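Local coordinates for structural polyprotein, VP3 (Israeli acute paralysis virus, PDB 5CDD) that probably serves as one of the structural proteins of the virus capsid, being a piece of a longer structural polyprotein, at residues Gly94-Ser99 with Glu232-Phe237; Ala121-Val126 with Val260-Glu265; Tyr132-Met137 with Asp266-Glu271; Cys138-Val143 with Asp198-Ile203. One frame throughout, in Å; residues are numbered along the deposited sequence.

Overall arrangement
Going from the N terminus, the chain lays down loop 94-99, helix segment 121-126 and the two adjoining halves of strand 132-144, the first partners of contacts 1 to 4. Contact 4 closes first, when 198-203 returns to 138-143. Its loop lies within those of the other three. Segments 232-237, 260-265 and 266-271 then close contacts 1, 2 and 3, and these three loops cross. They tie together parts of a fold consistent with the viral jelly roll. Contacts 3 and 4 pair strands of one sheet, and contact 2 packs a helix on it. Contact 1 joins the loop after strand 90-92 to the lead-in of strand 236-247, both in the other sheet. K262 links contacts 1 and 2.

Contact 1 (Gly94-Ser99 with Glu232-Phe237); sequences GMPCYS and ESFSGF
G94 and F234 mark the closest backbone approach, with their CA atoms 4.5 Å apart. Segment 94-99 is an irregular loop. Segment 232-237 is also loop until G236, where strand 236-247 begins. The two backbones do not pair as strands. F234 fills the space between them with its side chain. Its CG stands beside its own backbone N (chi1 -66°), and the ring reaches across into the curve of 94-99. The ring presents its edge to backbone atoms. CD1 lies 3.5 Å from G94 CA, where the lack of a side chain lets the ring come close. CE1 is 3.5 Å from P96 O, and CZ is 3.8 Å from C97 O. The edge thus faces two carbonyl oxygens. Y98 touches the same ring obliquely, its CB 3.5 Å from F234 CZ. The Y98 ring itself leads away, and its OH is hydrogen-bonded to H67. P96 packs beside the backbone of S233, with P96 CD 3.7 Å from S233 O. S233 CB lies over one face of the F234 ring, toward its rim, and S233 OG is bonded to N229 and G218. F230 meets the F234 ring as well. The contact is buried and rests on packing. Viral jelly rolls have two four-stranded sheets, BIDG and CHEF. Here the loop leaving the short strand 90-92 meets the loop entering 236-247, and the order of the strands is consistent with 90-92 as C and 236-247 as H. It is a contact between connecting loops of this fold.

Contact 2 (Ala121-Val126 with Val260-Glu265); sequences APCEYV and VWKWAE
K262 reaches E124 because its CG lies opposite its own backbone N (chi1 177°) and the rest of the chain is fully extended. E124 leaves the helix with CG beside its backbone N, then also runs straight on beyond CG. The two side chains cross at about a right angle. They end in a salt bridge, K262 NZ to E124 OE2, 2.7 Å long. The ammonium meets this oxygen on its anti side, 28° out of the carboxylate plane. The other oxygen is held too. E124 OE1 takes the N-H of A121 at 2.9 Å through its anti lone pair, and it forms a salt bridge with K66. A121 is the N-cap and E124 stands at N3, so the carboxylate accepts the N-H of the N-cap residue; A121 has no side-chain acceptor to return a bond and complete a capping box. K262 NZ is also hydrogen-bonded to G94 O. The buried charges therefore have several partners, which should fix the position of both groups. One residue earlier in the helix, C123 packs on the strand. Its SG comes 4.0 Å from W263 CA and 4.1 Å from K262 CE. C123 CB is 4.2 Å from A264 CB. The axes of the short segments 122-126 and 260-265 come within 7.7 Å, with their N-to-C directions 51° apart. Helix 122-127 thus lies over strand 255-265, which runs between strands 64-72 and 132-144 in the sheet. C123 and V126 also touch helix 56-60, while the ring of Y125 stacks on Y80 of a neighbouring subunit.

Contact 3 (Tyr132-Met137 with Asp266-Glu271); sequences YWRATM and DVVVVE
Backbone hydrogen bonds join Y132 to V270 and R134 to V268 as antiparallel hydrogen-bonded pairs. W133 and V269 form the non-hydrogen-bonded pair between them. V270 N gives to Y132 O at 2.9 Å, and the return bond from Y132 N to V270 O is longer, 3.3 Å. V268 N meets R134 O at 3.0 Å, while R134 N to V268 O is weak. Past these pairs, A135 CA makes a C-H...O contact of 3.5 Å with D266 O.

One side-chain hydrogen bond follows at the corner. T136 OG1 gives to D266 OD2 at 3.2 Å, on the anti lone pair of the carboxylate. The T136 hydroxyl stands beside its own backbone N (chi1 -65°), and the two side chains run alongside each other.

Apolar contacts lie mainly on the face of Y132, R134, V268 and V270. There the extended R134 chain lies beside V268, its CG2 touching the arginine CB, and NH1 goes on to M212 O. V270 CB sits at the edge of the Y132 ring, whose OH bonds to G163 of a neighbouring subunit. Separately, A135 CB meets V267 CG2 at 3.8 Å.

The chain turns sharply at D266. Before it, strand 255-265 runs beside 132-144, with E265 bonded to T136. After it, 267-270 continues along the first half of 132-144, while strand 214-215 pairs through L214 with W133.

Contact 4 (Cys138-Val143 with Asp198-Ile203); sequences CYRITV and DTEVTI
Y139 and I203 are bonded through the backbone in both directions, 2.9 Å from Y139 N to I203 O and 2.7 Å from I203 N to Y139 O. Further along, I141 N bonds to V201 O and V143 N to T199 O, each at 2.9 Å. The antiparallel course runs from T199 to I203.

Charged and polar side chains meet on E200 OE2. R140 NH1 forms a salt bridge with it at 2.7 Å, and T142 OG1 gives it a hydrogen bond of 2.9 Å. R140 bends at chi3 (62°) to bring the guanidinium edge to this oxygen, with the two flat groups 70° apart. R90 of a neighbouring subunit also forms a salt bridge with OE2. R140 NH2 forms one with E123 of that subunit.

Apolar contacts lie on the side of Y139, I141 and I203. I141 CD1 meets I203 CD1 at 4.1 Å, and I141 CB meets V201 CG1 at 4.0 Å. I155 of strand 150-159, in the facing sheet, touches both isoleucines.

Strand 132-144 lies between 202-205 and 255-265, an order consistent with the BIDG sheet of a jelly roll. T202 and I203 also pair with a parallel strand of another subunit, so the sheet continues across the interface.

Contact 1 (Gly94-Ser99 with Glu232-Phe237)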
loop_
_atom_site.group_PDB
_atom_site.type_symbol
_atom_site.label_atom_id
_atom_site.label_comp_id
_atom_site.label_asym_id
_atom_site.label_seq_id
_atom_site.Cartn_x
_atom_site.Cartn_y
_atom_site.Cartn_z
ATOM N N GLY B 94 51.802 -18.507 5.725
ATOM C CA GLY B 94 50.692 -18.384 4.799
ATOM C C GLY B 94 49.611 -19.407 5.079
ATOM O O GLY B 94 49.883 -20.470 5.639
ATOM N N MET B 95 48.382 -19.091 4.681
ATOM C CA MET B 95 47.254 -19.985 4.909
ATOM C C MET B 95 47.297 -21.245 4.042
ATOM O O MET B 95 46.934 -22.326 4.503
ATOM C CB MET B 95 45.940 -19.230 4.686
ATOM C CG MET B 95 44.753 -19.826 5.425
ATOM S SD MET B 95 43.343 -18.702 5.500
ATOM C CE MET B 95 42.160 -19.552 4.461
ATOM N N PRO B 96 47.736 -21.124 2.774
ATOM C CA PRO B 96 47.810 -22.288 1.880
ATOM C C PRO B 96 48.787 -23.342 2.402
ATOM O O PRO B 96 49.609 -23.058 3.275
ATOM C CB PRO B 96 48.285 -21.682 0.562
ATOM C CG PRO B 96 47.748 -20.293 0.614
ATOM C CD PRO B 96 48.046 -19.889 2.032
ATOM N N CYS B 97 48.704 -24.554 1.864
ATOM C CA CYS B 97 49.595 -25.624 2.294
ATOM C C CYS B 97 50.933 -25.508 1.567
ATOM O O CYS B 97 50.975 -25.164 0.386
ATOM C CB CYS B 97 48.962 -26.988 2.017
ATOM S SG CYS B 97 49.692 -28.317 2.998
ATOM N N TYR B 98 52.022 -25.798 2.272
ATOM C CA TYR B 98 53.354 -25.697 1.687
ATOM C C TYR B 98 54.131 -27.010 1.679
ATOM O O TYR B 98 55.120 -27.146 0.957
ATOM C CB TYR B 98 54.162 -24.632 2.431
ATOM C CG TYR B 98 54.285 -24.889 3.915
ATOM C CD1 TYR B 98 55.159 -25.859 4.408
ATOM C CD2 TYR B 98 53.509 -24.178 4.830
ATOM C CE1 TYR B 98 55.257 -26.116 5.774
ATOM C CE2 TYR B 98 53.597 -24.428 6.198
ATOM C CZ TYR B 98 54.473 -25.398 6.661
ATOM O OH TYR B 98 54.562 -25.651 8.009
ATOM N N SER B 99 53.685 -27.975 2.475
ATOM C CA SER B 99 54.367 -29.261 2.547
ATOM C C SER B 99 53.595 -30.366 1.840
ATOM O O SER B 99 52.371 -30.440 1.931
ATOM C CB SER B 99 54.596 -29.655 4.008
ATOM O OG SER B 99 53.367 -29.796 4.697
ATOM N N GLU B 232 53.993 -16.785 -4.679
ATOM C CA GLU B 232 52.872 -15.853 -4.704
ATOM C C GLU B 232 51.797 -16.211 -3.682
ATOM O O GLU B 232 50.734 -15.593 -3.651
ATOM C CB GLU B 232 52.248 -15.830 -6.104
ATOM C CG GLU B 232 53.145 -15.244 -7.178
ATOM C CD GLU B 232 53.382 -13.761 -6.981
ATOM O OE1 GLU B 232 52.405 -12.984 -7.076
ATOM O OE2 GLU B 232 54.543 -13.372 -6.724
ATOM N N SER B 233 52.080 -17.197 -2.836
ATOM C CA SER B 233 51.109 -17.639 -1.843
ATOM C C SER B 233 51.519 -17.478 -0.380
ATOM O O SER B 233 50.798 -17.952 0.495
ATOM C CB SER B 233 50.771 -19.115 -2.073
ATOM O OG SER B 233 50.398 -19.366 -3.414
ATOM N N PHE B 234 52.636 -16.811 -0.089
ATOM C CA PHE B 234 53.044 -16.724 1.311
ATOM C C PHE B 234 53.416 -15.407 1.988
ATOM O O PHE B 234 53.090 -15.222 3.156
ATOM C CB PHE B 234 54.133 -17.767 1.555
ATOM C CG PHE B 234 53.635 -19.175 1.428
ATOM C CD1 PHE B 234 52.777 -19.709 2.385
ATOM C CD2 PHE B 234 53.963 -19.948 0.322
ATOM C CE1 PHE B 234 52.252 -20.989 2.241
ATOM C CE2 PHE B 234 53.441 -21.233 0.167
ATOM C CZ PHE B 234 52.584 -21.753 1.128
ATOM N N SER B 235 54.099 -14.500 1.300
ATOM C CA SER B 235 54.456 -13.205 1.904
ATOM C C SER B 235 55.678 -13.205 2.820
ATOM O O SER B 235 56.186 -12.139 3.171
ATOM C CB SER B 235 53.282 -12.630 2.709
ATOM O OG SER B 235 53.336 -13.056 4.067
ATOM N N GLY B 236 56.140 -14.381 3.227
ATOM C CA GLY B 236 57.299 -14.429 4.099
ATOM C C GLY B 236 57.514 -15.787 4.730
ATOM O O GLY B 236 56.967 -16.786 4.263
ATOM N N PHE B 237 58.302 -15.828 5.800
ATOM C CA PHE B 237 58.581 -17.087 6.474
ATOM C C PHE B 237 59.108 -16.898 7.890
ATOM O O PHE B 237 59.598 -15.826 8.252
ATOM C CB PHE B 237 59.593 -17.899 5.654
ATOM C CG PHE B 237 60.966 -17.279 5.584
ATOM C CD1 PHE B 237 61.907 -17.517 6.584
ATOM C CD2 PHE B 237 61.319 -16.451 4.521
ATOM C CE1 PHE B 237 63.179 -16.940 6.526
ATOM C CE2 PHE B 237 62.589 -15.869 4.454
ATOM C CZ PHE B 237 63.519 -16.116 5.459
#

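Contact 2 (Ala121-Val126 with Val260-Glu265)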
loop_
_atom_site.group_PDB
_atom_site.type_symbol
_atom_site.label_atom_id
_atom_site.label_comp_id
_atom_site.label_asym_id
_atom_site.label_seq_id
_atom_site.Cartn_x
_atom_site.Cartn_y
_atom_site.Cartn_z
ATOM N N ALA B 121 46.226 -28.897 7.044
ATOM C CA ALA B 121 45.728 -28.605 8.380
ATOM C C ALA B 121 44.366 -27.971 8.093
ATOM O O ALA B 121 44.124 -27.496 6.982
ATOM C CB ALA B 121 46.632 -27.606 9.072
ATOM N N PRO B 122 43.459 -27.951 9.080
ATOM C CA PRO B 122 42.143 -27.354 8.826
ATOM C C PRO B 122 42.110 -26.034 8.040
ATOM O O PRO B 122 41.301 -25.884 7.126
ATOM C CB PRO B 122 41.534 -27.243 10.230
ATOM C CG PRO B 122 42.728 -27.256 11.141
ATOM C CD PRO B 122 43.623 -28.271 10.505
ATOM N N CYS B 123 42.979 -25.080 8.367
ATOM C CA CYS B 123 42.965 -23.812 7.641
ATOM C C CYS B 123 43.516 -23.947 6.223
ATOM O O CYS B 123 43.061 -23.266 5.305
ATOM C CB CYS B 123 43.749 -22.737 8.401
ATOM S SG CYS B 123 45.541 -22.928 8.382
ATOM N N GLU B 124 44.497 -24.826 6.042
ATOM C CA GLU B 124 45.089 -25.044 4.725
ATOM C C GLU B 124 44.082 -25.768 3.832
ATOM O O GLU B 124 44.055 -25.572 2.616
ATOM C CB GLU B 124 46.362 -25.888 4.842
ATOM C CG GLU B 124 47.420 -25.322 5.776
ATOM C CD GLU B 124 48.673 -26.182 5.825
ATOM O OE1 GLU B 124 48.547 -27.406 6.040
ATOM O OE2 GLU B 124 49.784 -25.636 5.655
ATOM N N TYR B 125 43.257 -26.605 4.454
ATOM C CA TYR B 125 42.235 -27.383 3.756
ATOM C C TYR B 125 41.143 -26.464 3.208
ATOM O O TYR B 125 40.623 -26.680 2.113
ATOM C CB TYR B 125 41.643 -28.411 4.730
ATOM C CG TYR B 125 40.682 -29.418 4.127
ATOM C CD1 TYR B 125 39.331 -29.113 3.953
ATOM C CD2 TYR B 125 41.120 -30.691 3.758
ATOM C CE1 TYR B 125 38.440 -30.053 3.429
ATOM C CE2 TYR B 125 40.239 -31.635 3.233
ATOM C CZ TYR B 125 38.903 -31.310 3.073
ATOM O OH TYR B 125 38.034 -32.240 2.555
ATOM N N VAL B 126 40.809 -25.431 3.975
ATOM C CA VAL B 126 39.786 -24.474 3.576
ATOM C C VAL B 126 40.282 -23.533 2.480
ATOM O O VAL B 126 39.597 -23.316 1.481
ATOM C CB VAL B 126 39.318 -23.634 4.789
ATOM C CG1 VAL B 126 38.353 -22.547 4.342
ATOM C CG2 VAL B 126 38.653 -24.537 5.812
ATOM N N VAL B 260 55.087 -27.900 16.313
ATOM C CA VAL B 260 54.574 -26.671 15.720
ATOM C C VAL B 260 53.125 -26.818 15.269
ATOM O O VAL B 260 52.811 -27.661 14.428
ATOM C CB VAL B 260 55.421 -26.246 14.504
ATOM C CG1 VAL B 260 54.895 -24.938 13.937
ATOM C CG2 VAL B 260 56.878 -26.107 14.909
ATOM N N TRP B 261 52.250 -25.993 15.837
ATOM C CA TRP B 261 50.834 -26.010 15.488
ATOM C C TRP B 261 50.536 -24.842 14.556
ATOM O O TRP B 261 51.170 -23.791 14.650
ATOM C CB TRP B 261 49.965 -25.893 16.741
ATOM C CG TRP B 261 50.101 -27.042 17.693
ATOM C CD1 TRP B 261 51.170 -27.324 18.497
ATOM C CD2 TRP B 261 49.129 -28.064 17.945
ATOM N NE1 TRP B 261 50.921 -28.459 19.235
ATOM C CE2 TRP B 261 49.676 -28.932 18.915
ATOM C CE3 TRP B 261 47.847 -28.331 17.444
ATOM C CZ2 TRP B 261 48.985 -30.050 19.395
ATOM C CZ3 TRP B 261 47.159 -29.444 17.923
ATOM C CH2 TRP B 261 47.732 -30.288 18.889
ATOM N N LYS B 262 49.568 -25.026 13.663
ATOM C CA LYS B 262 49.206 -23.980 12.714
ATOM C C LYS B 262 47.699 -23.774 12.587
ATOM O O LYS B 262 46.924 -24.731 12.601
ATOM C CB LYS B 262 49.790 -24.309 11.336
ATOM C CG LYS B 262 49.408 -23.326 10.241
ATOM C CD LYS B 262 49.963 -23.749 8.889
ATOM C CE LYS B 262 49.561 -22.768 7.798
ATOM N NZ LYS B 262 50.144 -23.116 6.473
ATOM N N TRP B 263 47.297 -22.513 12.465
ATOM C CA TRP B 263 45.892 -22.151 12.300
ATOM C C TRP B 263 45.828 -20.671 11.925
ATOM O O TRP B 263 46.829 -19.961 12.026
ATOM C CB TRP B 263 45.098 -22.446 13.583
ATOM C CG TRP B 263 45.283 -21.470 14.705
ATOM C CD1 TRP B 263 44.579 -20.318 14.914
ATOM C CD2 TRP B 263 46.234 -21.558 15.773
ATOM N NE1 TRP B 263 45.031 -19.684 16.048
ATOM C CE2 TRP B 263 46.047 -20.423 16.594
ATOM C CE3 TRP B 263 47.228 -22.485 16.116
ATOM C CZ2 TRP B 263 46.819 -20.190 17.739
ATOM C CZ3 TRP B 263 47.995 -22.253 17.257
ATOM C CH2 TRP B 263 47.784 -21.113 18.052
ATOM N N ALA B 264 44.663 -20.209 11.479
ATOM C CA ALA B 264 44.519 -18.813 11.070
ATOM C C ALA B 264 43.401 -18.058 11.780
ATOM O O ALA B 264 42.473 -18.654 12.327
ATOM C CB ALA B 264 44.307 -18.744 9.561
ATOM N N GLU B 265 43.502 -16.733 11.759
ATOM C CA GLU B 265 42.506 -15.868 12.380
ATOM C C GLU B 265 42.301 -14.655 11.481
ATOM O O GLU B 265 43.144 -14.360 10.635
ATOM C CB GLU B 265 42.975 -15.415 13.761
ATOM C CG GLU B 265 43.495 -16.546 14.627
ATOM C CD GLU B 265 43.767 -16.114 16.053
ATOM O OE1 GLU B 265 44.260 -14.984 16.252
ATOM O OE2 GLU B 265 43.498 -16.912 16.977
#

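Contact 3 (Tyr132-Met137 with Asp266-Glu271)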
loop_
_atom_site.group_PDB
_atom_site.type_symbol
_atom_site.label_atom_id
_atom_site.label_comp_id
_atom_site.label_asym_id
_atom_site.label_seq_id
_atom_site.Cartn_x
_atom_site.Cartn_y
_atom_site.Cartn_z
ATOM N N TYR B 132 42.083 -16.542 -3.678
ATOM C CA TYR B 132 42.994 -15.696 -2.915
ATOM C C TYR B 132 42.592 -15.662 -1.449
ATOM O O TYR B 132 41.428 -15.879 -1.110
ATOM C CB TYR B 132 43.000 -14.268 -3.468
ATOM C CG TYR B 132 43.054 -14.187 -4.975
ATOM C CD1 TYR B 132 41.887 -14.040 -5.724
ATOM C CD2 TYR B 132 44.266 -14.272 -5.657
ATOM C CE1 TYR B 132 41.926 -13.976 -7.114
ATOM C CE2 TYR B 132 44.316 -14.212 -7.048
ATOM C CZ TYR B 132 43.143 -14.064 -7.769
ATOM O OH TYR B 132 43.180 -14.005 -9.144
ATOM N N TRP B 133 43.560 -15.382 -0.583
ATOM C CA TRP B 133 43.311 -15.326 0.851
ATOM C C TRP B 133 43.946 -14.106 1.504
ATOM O O TRP B 133 44.711 -13.368 0.883
ATOM C CB TRP B 133 43.862 -16.579 1.536
ATOM C CG TRP B 133 45.359 -16.683 1.458
ATOM C CD1 TRP B 133 46.092 -17.182 0.422
ATOM C CD2 TRP B 133 46.304 -16.231 2.438
ATOM N NE1 TRP B 133 47.436 -17.069 0.693
ATOM C CE2 TRP B 133 47.593 -16.489 1.923
ATOM C CE3 TRP B 133 46.185 -15.632 3.700
ATOM C CZ2 TRP B 133 48.759 -16.167 2.627
ATOM C CZ3 TRP B 133 47.346 -15.311 4.401
ATOM C CH2 TRP B 133 48.616 -15.582 3.860
ATOM N N ARG B 134 43.620 -13.921 2.778
ATOM C CA ARG B 134 44.134 -12.826 3.588
ATOM C C ARG B 134 43.802 -13.195 5.027
ATOM O O ARG B 134 42.637 -13.409 5.360
ATOM C CB ARG B 134 43.442 -11.514 3.218
ATOM C CG ARG B 134 43.928 -10.319 4.013
ATOM C CD ARG B 134 43.042 -9.110 3.787
ATOM N NE ARG B 134 43.487 -7.962 4.571
ATOM C CZ ARG B 134 44.520 -7.190 4.253
ATOM N NH1 ARG B 134 45.220 -7.438 3.156
ATOM N NH2 ARG B 134 44.860 -6.175 5.035
ATOM N N ALA B 135 44.818 -13.288 5.880
ATOM C CA ALA B 135 44.576 -13.653 7.267
ATOM C C ALA B 135 45.788 -13.488 8.172
ATOM O O ALA B 135 46.901 -13.228 7.715
ATOM C CB ALA B 135 44.079 -15.094 7.336
ATOM N N THR B 136 45.544 -13.633 9.470
ATOM C CA THR B 136 46.590 -13.540 10.475
ATOM C C THR B 136 46.981 -14.975 10.793
ATOM O O THR B 136 46.188 -15.730 11.354
ATOM C CB THR B 136 46.078 -12.859 11.758
ATOM O OG1 THR B 136 45.741 -11.495 11.474
ATOM C CG2 THR B 136 47.139 -12.898 12.842
ATOM N N MET B 137 48.196 -15.356 10.417
ATOM C CA MET B 137 48.667 -16.711 10.657
ATOM C C MET B 137 49.165 -16.899 12.079
ATOM O O MET B 137 49.964 -16.106 12.579
ATOM C CB MET B 137 49.774 -17.063 9.665
ATOM C CG MET B 137 49.327 -17.002 8.215
ATOM S SD MET B 137 47.765 -17.871 7.951
ATOM C CE MET B 137 48.239 -19.556 8.336
ATOM N N ASP B 266 41.187 -13.953 11.668
ATOM C CA ASP B 266 40.869 -12.785 10.856
ATOM C C ASP B 266 40.955 -13.211 9.394
ATOM O O ASP B 266 41.543 -12.520 8.561
ATOM C CB ASP B 266 41.862 -11.656 11.136
ATOM C CG ASP B 266 41.910 -11.278 12.603
ATOM O OD1 ASP B 266 40.835 -11.006 13.180
ATOM O OD2 ASP B 266 43.024 -11.254 13.178
ATOM N N VAL B 267 40.354 -14.360 9.102
ATOM C CA VAL B 267 40.362 -14.927 7.764
ATOM C C VAL B 267 39.320 -14.342 6.827
ATOM O O VAL B 267 38.198 -14.038 7.230
ATOM C CB VAL B 267 40.145 -16.456 7.817
ATOM C CG1 VAL B 267 40.172 -17.038 6.415
ATOM C CG2 VAL B 267 41.207 -17.105 8.683
ATOM N N VAL B 268 39.718 -14.181 5.571
ATOM C CA VAL B 268 38.843 -13.681 4.525
ATOM C C VAL B 268 39.331 -14.333 3.238
ATOM O O VAL B 268 40.534 -14.383 2.980
ATOM C CB VAL B 268 38.909 -12.142 4.385
ATOM C CG1 VAL B 268 38.568 -11.489 5.696
ATOM C CG2 VAL B 268 40.277 -11.706 3.941
ATOM N N VAL B 269 38.403 -14.864 2.453
ATOM C CA VAL B 269 38.756 -15.507 1.199
ATOM C C VAL B 269 38.079 -14.801 0.037
ATOM O O VAL B 269 37.005 -14.213 0.194
ATOM C CB VAL B 269 38.353 -16.989 1.200
ATOM C CG1 VAL B 269 39.163 -17.740 2.241
ATOM C CG2 VAL B 269 36.869 -17.127 1.478
ATOM N N VAL B 270 38.714 -14.852 -1.129
ATOM C CA VAL B 270 38.174 -14.205 -2.316
ATOM C C VAL B 270 37.988 -15.209 -3.452
ATOM O O VAL B 270 38.838 -16.071 -3.669
ATOM C CB VAL B 270 39.102 -13.071 -2.791
ATOM C CG1 VAL B 270 38.491 -12.355 -3.988
ATOM C CG2 VAL B 270 39.337 -12.099 -1.654
ATOM N N GLU B 271 36.849 -15.064 -4.116
ATOM C CA GLU B 271 36.479 -15.882 -5.244
ATOM C C GLU B 271 35.912 -17.178 -4.724
ATOM O O GLU B 271 36.160 -17.557 -3.573
ATOM C CB GLU B 271 37.697 -16.168 -6.124
ATOM C CG GLU B 271 37.357 -16.773 -7.476
ATOM C CD GLU B 271 38.310 -16.331 -8.568
ATOM O OE1 GLU B 271 39.439 -15.908 -8.240
ATOM O OE2 GLU B 271 37.933 -16.407 -9.756
#

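Contact 4 (Cys138-Val143 with Asp198-Ile203)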
loop_
_atom_site.group_PDB
_atom_site.type_symbol
_atom_site.label_atom_id
_atom_site.label_comp_id
_atom_site.label_asym_id
_atom_site.label_seq_id
_atom_site.Cartn_x
_atom_site.Cartn_y
_atom_site.Cartn_z
ATOM N N CYS B 138 48.686 -17.955 12.727
ATOM C CA CYS B 138 49.078 -18.244 14.098
ATOM C C CYS B 138 49.839 -19.557 14.191
ATOM O O CYS B 138 49.468 -20.553 13.566
ATOM C CB CYS B 138 47.843 -18.295 14.992
ATOM S SG CYS B 138 46.901 -16.761 14.994
ATOM N N TYR B 139 50.906 -19.543 14.981
ATOM C CA TYR B 139 51.748 -20.716 15.165
ATOM C C TYR B 139 52.093 -20.887 16.639
ATOM O O TYR B 139 52.468 -19.924 17.307
ATOM C CB TYR B 139 53.042 -20.549 14.359
ATOM C CG TYR B 139 52.820 -20.316 12.881
ATOM C CD1 TYR B 139 52.547 -21.380 12.023
ATOM C CD2 TYR B 139 52.860 -19.028 12.343
ATOM C CE1 TYR B 139 52.319 -21.171 10.664
ATOM C CE2 TYR B 139 52.630 -18.807 10.981
ATOM C CZ TYR B 139 52.361 -19.884 10.150
ATOM O OH TYR B 139 52.123 -19.679 8.807
ATOM N N ARG B 140 51.948 -22.105 17.150
ATOM C CA ARG B 140 52.290 -22.386 18.538
ATOM C C ARG B 140 53.479 -23.331 18.531
ATOM O O ARG B 140 53.411 -24.416 17.961
ATOM C CB ARG B 140 51.115 -23.026 19.279
ATOM C CG ARG B 140 51.394 -23.311 20.748
ATOM C CD ARG B 140 50.094 -23.474 21.533
ATOM N NE ARG B 140 49.293 -24.606 21.073
ATOM C CZ ARG B 140 49.439 -25.859 21.489
ATOM N NH1 ARG B 140 50.361 -26.154 22.389
ATOM N NH2 ARG B 140 48.664 -26.814 20.999
ATOM N N ILE B 141 54.568 -22.905 19.162
ATOM C CA ILE B 141 55.789 -23.694 19.215
ATOM C C ILE B 141 56.022 -24.240 20.618
ATOM O O ILE B 141 56.263 -23.489 21.566
ATOM C CB ILE B 141 56.984 -22.840 18.777
ATOM C CG1 ILE B 141 56.699 -22.251 17.391
ATOM C CG2 ILE B 141 58.254 -23.681 18.766
ATOM C CD1 ILE B 141 57.739 -21.264 16.916
ATOM N N THR B 142 55.937 -25.561 20.733
ATOM C CA THR B 142 56.119 -26.241 22.005
ATOM C C THR B 142 57.433 -27.018 22.021
ATOM O O THR B 142 57.815 -27.635 21.030
ATOM C CB THR B 142 54.977 -27.241 22.270
ATOM O OG1 THR B 142 53.710 -26.593 22.092
ATOM C CG2 THR B 142 55.082 -27.786 23.686
ATOM N N VAL B 143 58.121 -26.991 23.155
ATOM C CA VAL B 143 59.378 -27.710 23.295
ATOM C C VAL B 143 59.176 -28.817 24.322
ATOM O O VAL B 143 59.176 -28.565 25.527
ATOM C CB VAL B 143 60.514 -26.780 23.776
ATOM C CG1 VAL B 143 61.809 -27.561 23.869
ATOM C CG2 VAL B 143 60.674 -25.608 22.820
ATOM N N ASP B 198 59.958 -20.699 29.753
ATOM C CA ASP B 198 58.770 -21.121 29.020
ATOM C C ASP B 198 58.947 -22.460 28.317
ATOM O O ASP B 198 60.066 -22.931 28.121
ATOM C CB ASP B 198 58.399 -20.060 27.980
ATOM C CG ASP B 198 58.220 -18.682 28.589
ATOM O OD1 ASP B 198 57.303 -18.515 29.419
ATOM O OD2 ASP B 198 58.999 -17.768 28.236
ATOM N N THR B 199 57.827 -23.063 27.936
ATOM C CA THR B 199 57.824 -24.337 27.235
ATOM C C THR B 199 57.077 -24.118 25.928
ATOM O O THR B 199 57.223 -24.881 24.975
ATOM C CB THR B 199 57.075 -25.425 28.044
ATOM O OG1 THR B 199 57.718 -25.615 29.309
ATOM C CG2 THR B 199 57.052 -26.744 27.285
ATOM N N GLU B 200 56.285 -23.050 25.895
ATOM C CA GLU B 200 55.470 -22.725 24.734
ATOM C C GLU B 200 55.470 -21.241 24.400
ATOM O O GLU B 200 55.962 -20.411 25.163
ATOM C CB GLU B 200 54.035 -23.165 25.010
ATOM C CG GLU B 200 53.436 -24.106 23.997
ATOM C CD GLU B 200 52.179 -24.770 24.534
ATOM O OE1 GLU B 200 51.303 -24.052 25.064
ATOM O OE2 GLU B 200 52.068 -26.006 24.421
ATOM N N VAL B 201 54.909 -20.931 23.236
ATOM C CA VAL B 201 54.765 -19.567 22.746
ATOM C C VAL B 201 53.880 -19.600 21.510
ATOM O O VAL B 201 54.046 -20.454 20.638
ATOM C CB VAL B 201 56.118 -18.914 22.357
ATOM C CG1 VAL B 201 56.767 -19.662 21.206
ATOM C CG2 VAL B 201 55.888 -17.460 21.970
ATOM N N THR B 202 52.918 -18.688 21.455
ATOM C CA THR B 202 52.036 -18.601 20.305
ATOM C C THR B 202 52.400 -17.327 19.558
ATOM O O THR B 202 52.251 -16.224 20.080
ATOM C CB THR B 202 50.564 -18.536 20.727
ATOM O OG1 THR B 202 50.190 -19.773 21.345
ATOM C CG2 THR B 202 49.680 -18.296 19.518
ATOM N N ILE B 203 52.900 -17.484 18.341
ATOM C CA ILE B 203 53.284 -16.340 17.534
ATOM C C ILE B 203 52.207 -16.045 16.501
ATOM O O ILE B 203 51.823 -16.915 15.719
ATOM C CB ILE B 203 54.632 -16.597 16.828
ATOM C CG1 ILE B 203 55.725 -16.834 17.877
ATOM C CG2 ILE B 203 54.990 -15.414 15.941
ATOM C CD1 ILE B 203 57.066 -17.212 17.303
#